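Local coordinates for nonsense-mediated mRNA decay protein 2 (Saccharomyces cerevisiae, PDB 4LUN) that takes part in nonsense-mediated decay, the degradation of mRNAs that carry premature stop codons, and interacts through its C-terminus with the helicase Upf1, at residues 253-264 against 278-289. Numbering follows the deposited sequence. Where two conformers were deposited one is given.
Sequences LHKKVNKLQREH and YVEEYDKLLPIF
Val257 lays its CG2 methyl over one face of the Phe289 ring, 4.1 Å from the centroid, a CH-pi contact. Its other methyl, CG1, meets Leu285 CB, and the short branched side chain fills a hole formed by Tyr282, Leu285, Leu286 and Phe289. Leu285 returns the knobs-into-holes packing by entering among Leu253, Lys256, Val257 and Leu260. With CG anti to the backbone N (chi1 172°), the Tyr282 ring swings towards helix 231-271 and turns its edge to Val257 O, while its hydroxyl is hydrogen-bonded to His312 of the C-terminal tag. In this N-terminal, HEAT-repeat mIF4G domain of Upf2, helices 231-271 and 277-303 form an antiparallel hairpin, the segment axes 8.3 Å apart at 152°. Toward the connecting turn, Glu263 CB sits 3.7 Å from the Tyr278 centroid, over the ring face; the acid's aliphatic base serves here, and its carboxylate pairs with Lys266. Val279 CB covers the flat His264 ring 3.6 Å from its centroid, and the polar ND1 hydrogen-bonds to Asp276 in the turn. Replacing His264 by an alanine would probably uncover Val279 and cost Asp276 this partner. Leu260, apolar and buried, is a knob among Tyr278, Glu281, Tyr282 and Leu285, its CD1 3.8 Å from Leu285 CD1.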
loop_
_atom_site.group_PDB
_atom_site.type_symbol
_atom_site.label_atom_id
_atom_site.label_comp_id
_atom_site.label_asym_id
_atom_site.label_seq_id
_atom_site.Cartn_x
_atom_site.Cartn_y
_atom_site.Cartn_z
ATOM N N LEU A 253 -26.821 -2.591 -3.013
ATOM C CA LEU A 253 -27.003 -1.141 -3.057
ATOM C C LEU A 253 -27.800 -0.737 -4.283
ATOM O O LEU A 253 -28.620 0.165 -4.202
ATOM C CB LEU A 253 -25.661 -0.408 -3.036
ATOM C CG LEU A 253 -24.978 -0.479 -1.668
ATOM C CD1 LEU A 253 -23.527 -0.045 -1.766
ATOM C CD2 LEU A 253 -25.721 0.420 -0.701
ATOM N N HIS A 254 -27.562 -1.421 -5.397
ATOM C CA HIS A 254 -28.257 -1.146 -6.651
ATOM C C HIS A 254 -29.761 -1.326 -6.478
ATOM O O HIS A 254 -30.569 -0.485 -6.897
ATOM C CB HIS A 254 -27.729 -2.099 -7.733
ATOM C CG HIS A 254 -28.502 -2.053 -9.008
ATOM N ND1 HIS A 254 -29.409 -3.022 -9.374
ATOM C CD2 HIS A 254 -28.510 -1.137 -10.011
ATOM C CE1 HIS A 254 -29.942 -2.710 -10.541
ATOM N NE2 HIS A 254 -29.405 -1.568 -10.950
ATOM N N LYS A 255 -30.137 -2.432 -5.844
ATOM C CA LYS A 255 -31.543 -2.709 -5.579
ATOM C C LYS A 255 -32.158 -1.643 -4.677
ATOM O O LYS A 255 -33.284 -1.193 -4.930
ATOM C CB LYS A 255 -31.698 -4.097 -4.951
ATOM C CG LYS A 255 -31.506 -5.212 -5.951
ATOM C CD LYS A 255 -31.536 -6.586 -5.286
ATOM C CE LYS A 255 -31.129 -7.676 -6.272
ATOM N NZ LYS A 255 -30.437 -8.800 -5.572
ATOM N N LYS A 256 -31.427 -1.236 -3.639
ATOM C CA LYS A 256 -31.924 -0.199 -2.724
ATOM C C LYS A 256 -32.047 1.179 -3.367
ATOM O O LYS A 256 -33.054 1.870 -3.172
ATOM C CB LYS A 256 -31.040 -0.074 -1.479
ATOM C CG LYS A 256 -31.055 -1.270 -0.545
ATOM C CD LYS A 256 -30.198 -0.975 0.693
ATOM C CE LYS A 256 -30.138 -2.175 1.635
ATOM N NZ LYS A 256 -28.873 -2.202 2.433
ATOM N N VAL A 257 -31.026 1.619 -4.104
ATOM C CA VAL A 257 -31.127 2.955 -4.688
ATOM C C VAL A 257 -32.200 3.032 -5.784
ATOM O O VAL A 257 -32.888 4.039 -5.913
ATOM C CB VAL A 257 -29.778 3.544 -5.187
ATOM C CG1 VAL A 257 -28.764 3.654 -4.043
ATOM C CG2 VAL A 257 -29.211 2.750 -6.363
ATOM N N ASN A 258 -32.337 1.965 -6.560
ATOM C CA ASN A 258 -33.388 1.948 -7.570
ATOM C C ASN A 258 -34.794 1.944 -6.965
ATOM O O ASN A 258 -35.677 2.629 -7.455
ATOM C CB ASN A 258 -33.180 0.804 -8.567
ATOM C CG ASN A 258 -32.131 1.139 -9.623
ATOM O OD1 ASN A 258 -32.222 2.152 -10.317
ATOM N ND2 ASN A 258 -31.133 0.290 -9.741
ATOM N N LYS A 259 -34.975 1.206 -5.874
ATOM C CA LYS A 259 -36.263 1.154 -5.188
ATOM C C LYS A 259 -36.622 2.525 -4.620
ATOM O O LYS A 259 -37.756 3.000 -4.772
ATOM C CB LYS A 259 -36.241 0.161 -4.034
ATOM C CG LYS A 259 -37.629 -0.057 -3.461
ATOM C CD LYS A 259 -37.599 -0.315 -1.972
ATOM C CE LYS A 259 -39.009 -0.525 -1.455
ATOM N NZ LYS A 259 -39.647 -1.700 -2.116
ATOM N N LEU A 260 -35.658 3.157 -3.957
ATOM C CA LEU A 260 -35.901 4.477 -3.366
ATOM C C LEU A 260 -36.165 5.522 -4.432
ATOM O O LEU A 260 -37.057 6.360 -4.281
ATOM C CB LEU A 260 -34.738 4.914 -2.476
ATOM C CG LEU A 260 -34.571 4.057 -1.222
ATOM C CD1 LEU A 260 -33.224 4.302 -0.571
ATOM C CD2 LEU A 260 -35.702 4.392 -0.271
ATOM N N GLN A 261 -35.402 5.461 -5.524
ATOM C CA GLN A 261 -35.614 6.390 -6.624
ATOM C C GLN A 261 -37.010 6.222 -7.233
ATOM O O GLN A 261 -37.709 7.207 -7.536
ATOM C CB GLN A 261 -34.540 6.193 -7.690
ATOM C CG GLN A 261 -34.755 7.096 -8.890
ATOM C CD GLN A 261 -33.737 6.867 -9.988
ATOM O OE1 GLN A 261 -33.629 5.767 -10.531
ATOM N NE2 GLN A 261 -32.989 7.915 -10.326
ATOM N N ARG A 262 -37.444 4.973 -7.382
ATOM C CA ARG A 262 -38.749 4.702 -7.976
ATOM C C ARG A 262 -39.857 5.237 -7.088
ATOM O O ARG A 262 -40.786 5.874 -7.574
ATOM C CB ARG A 262 -38.942 3.203 -8.212
ATOM C CG ARG A 262 -38.169 2.665 -9.404
ATOM C CD ARG A 262 -38.320 1.156 -9.503
ATOM N NE ARG A 262 -39.584 0.783 -10.124
ATOM C CZ ARG A 262 -39.753 0.680 -11.439
ATOM N NH1 ARG A 262 -38.735 0.918 -12.256
ATOM N NH2 ARG A 262 -40.935 0.339 -11.937
ATOM N N GLU A 263 -39.754 4.997 -5.783
ATOM C CA GLU A 263 -40.775 5.510 -4.869
ATOM C C GLU A 263 -40.807 7.040 -4.845
ATOM O O GLU A 263 -41.888 7.623 -4.794
ATOM C CB GLU A 263 -40.590 4.959 -3.450
ATOM C CG GLU A 263 -40.886 3.469 -3.325
ATOM C CD GLU A 263 -42.239 3.072 -3.910
ATOM O OE1 GLU A 263 -43.250 3.747 -3.623
ATOM O OE2 GLU A 263 -42.290 2.080 -4.669
ATOM N N HIS A 264 -39.633 7.671 -4.896
ATOM C CA HIS A 264 -39.529 9.133 -4.929
ATOM C C HIS A 264 -40.216 9.662 -6.195
ATOM O O HIS A 264 -40.972 10.649 -6.168
ATOM C CB HIS A 264 -38.052 9.560 -4.891
ATOM C CG HIS A 264 -37.817 10.966 -5.348
ATOM N ND1 HIS A 264 -38.443 12.048 -4.768
ATOM C CD2 HIS A 264 -37.043 11.468 -6.339
ATOM C CE1 HIS A 264 -38.067 13.155 -5.383
ATOM N NE2 HIS A 264 -37.213 12.831 -6.338
ATOM N N TYR A 278 -38.160 9.220 0.647
ATOM C CA TYR A 278 -37.434 8.266 -0.193
ATOM C C TYR A 278 -36.176 8.890 -0.787
ATOM O O TYR A 278 -35.107 8.287 -0.765
ATOM C CB TYR A 278 -38.349 7.709 -1.287
ATOM C CG TYR A 278 -39.609 7.104 -0.715
ATOM C CD1 TYR A 278 -39.547 5.938 0.042
ATOM C CD2 TYR A 278 -40.842 7.718 -0.888
ATOM C CE1 TYR A 278 -40.682 5.386 0.588
ATOM C CE2 TYR A 278 -41.990 7.166 -0.342
ATOM C CZ TYR A 278 -41.895 6.006 0.395
ATOM O OH TYR A 278 -43.035 5.454 0.938
ATOM N N VAL A 279 -36.290 10.117 -1.292
ATOM C CA VAL A 279 -35.105 10.753 -1.862
ATOM C C VAL A 279 -34.104 11.162 -0.778
ATOM O O VAL A 279 -32.897 11.197 -1.018
ATOM C CB VAL A 279 -35.465 11.919 -2.838
ATOM C CG1 VAL A 279 -36.162 13.064 -2.103
ATOM C CG2 VAL A 279 -34.215 12.400 -3.569
ATOM N N GLU A 280 -34.593 11.431 0.432
ATOM C CA GLU A 280 -33.689 11.720 1.540
ATOM C C GLU A 280 -32.809 10.524 1.897
ATOM O O GLU A 280 -31.613 10.677 2.165
ATOM C CB GLU A 280 -34.461 12.200 2.771
ATOM C CG GLU A 280 -35.232 13.505 2.572
ATOM C CD GLU A 280 -34.351 14.684 2.174
ATOM O OE1 GLU A 280 -33.113 14.635 2.371
ATOM O OE2 GLU A 280 -34.911 15.675 1.658
ATOM N N GLU A 281 -33.395 9.332 1.900
ATOM C CA GLU A 281 -32.609 8.131 2.171
ATOM C C GLU A 281 -31.717 7.805 0.974
ATOM O O GLU A 281 -30.571 7.379 1.116
ATOM C CB GLU A 281 -33.514 6.941 2.499
ATOM C CG GLU A 281 -32.714 5.709 2.902
ATOM C CD GLU A 281 -33.574 4.564 3.414
ATOM O OE1 GLU A 281 -34.787 4.771 3.650
ATOM O OE2 GLU A 281 -33.023 3.451 3.583
ATOM N N TYR A 282 -32.266 8.008 -0.217
ATOM C CA TYR A 282 -31.533 7.806 -1.467
ATOM C C TYR A 282 -30.237 8.610 -1.469
ATOM O O TYR A 282 -29.178 8.100 -1.833
ATOM C CB TYR A 282 -32.435 8.256 -2.626
ATOM C CG TYR A 282 -31.762 8.305 -3.981
ATOM C CD1 TYR A 282 -31.731 7.180 -4.799
ATOM C CD2 TYR A 282 -31.193 9.487 -4.455
ATOM C CE1 TYR A 282 -31.126 7.224 -6.046
ATOM C CE2 TYR A 282 -30.592 9.544 -5.694
ATOM C CZ TYR A 282 -30.566 8.413 -6.491
ATOM O OH TYR A 282 -29.971 8.474 -7.735
ATOM N N ASP A 283 -30.326 9.874 -1.063
ATOM C CA ASP A 283 -29.164 10.767 -1.062
ATOM C C ASP A 283 -28.023 10.251 -0.177
ATOM O O ASP A 283 -26.849 10.445 -0.489
ATOM C CB ASP A 283 -29.569 12.183 -0.636
ATOM C CG ASP A 283 -30.212 12.976 -1.762
ATOM O OD1 ASP A 283 -30.227 12.490 -2.911
ATOM O OD2 ASP A 283 -30.691 14.104 -1.502
ATOM N N LYS A 284 -28.376 9.577 0.912
ATOM C CA LYS A 284 -27.386 8.975 1.804
ATOM C C LYS A 284 -26.726 7.727 1.226
ATOM O O LYS A 284 -25.563 7.451 1.511
ATOM C CB LYS A 284 -28.022 8.613 3.150
ATOM C CG LYS A 284 -28.461 9.805 3.982
ATOM C CD LYS A 284 -28.946 9.349 5.356
ATOM C CE LYS A 284 -29.451 10.515 6.195
ATOM N NZ LYS A 284 -30.926 10.675 6.093
ATOM N N LEU A 285 -27.470 6.963 0.430
ATOM C CA LEU A 285 -26.957 5.713 -0.114
ATOM C C LEU A 285 -26.219 5.881 -1.431
ATOM O O LEU A 285 -25.320 5.101 -1.743
ATOM C CB LEU A 285 -28.094 4.715 -0.320
ATOM C CG LEU A 285 -28.604 3.992 0.918
ATOM C CD1 LEU A 285 -29.753 3.074 0.524
ATOM C CD2 LEU A 285 -27.464 3.201 1.567
ATOM N N LEU A 286 -26.613 6.878 -2.215
ATOM C CA LEU A 286 -26.081 7.006 -3.575
ATOM C C LEU A 286 -24.546 7.081 -3.670
ATOM O O LEU A 286 -23.946 6.367 -4.486
ATOM C CB LEU A 286 -26.745 8.175 -4.322
ATOM C CG LEU A 286 -26.286 8.357 -5.775
ATOM C CD1 LEU A 286 -26.671 7.173 -6.645
ATOM C CD2 LEU A 286 -26.812 9.647 -6.378
ATOM N N PRO A 287 -23.894 7.913 -2.832
ATOM C CA PRO A 287 -22.430 7.965 -2.921
ATOM C C PRO A 287 -21.773 6.622 -2.609
ATOM O O PRO A 287 -20.726 6.309 -3.178
ATOM C CB PRO A 287 -22.050 8.993 -1.844
ATOM C CG PRO A 287 -23.253 9.799 -1.639
ATOM C CD PRO A 287 -24.405 8.865 -1.830
ATOM N N ILE A 288 -22.372 5.839 -1.717
ATOM C CA ILE A 288 -21.832 4.518 -1.408
ATOM C C ILE A 288 -22.021 3.622 -2.619
ATOM O O ILE A 288 -21.121 2.870 -2.994
ATOM C CB ILE A 288 -22.548 3.880 -0.213
ATOM C CG1 ILE A 288 -22.564 4.851 0.972
ATOM C CG2 ILE A 288 -21.877 2.584 0.168
ATOM C CD1 ILE A 288 -23.382 4.353 2.151
ATOM N N PHE A 289 -23.209 3.677 -3.219
ATOM C CA PHE A 289 -23.465 2.890 -4.426
ATOM C C PHE A 289 -22.468 3.253 -5.513
ATOM O O PHE A 289 -21.919 2.374 -6.177
ATOM C CB PHE A 289 -24.881 3.135 -4.946
ATOM C CG PHE A 289 -25.120 2.582 -6.335
ATOM C CD1 PHE A 289 -25.147 1.219 -6.556
ATOM C CD2 PHE A 289 -25.325 3.428 -7.413
ATOM C CE1 PHE A 289 -25.361 0.707 -7.824
ATOM C CE2 PHE A 289 -25.541 2.907 -8.689
ATOM C CZ PHE A 289 -25.569 1.551 -8.881
#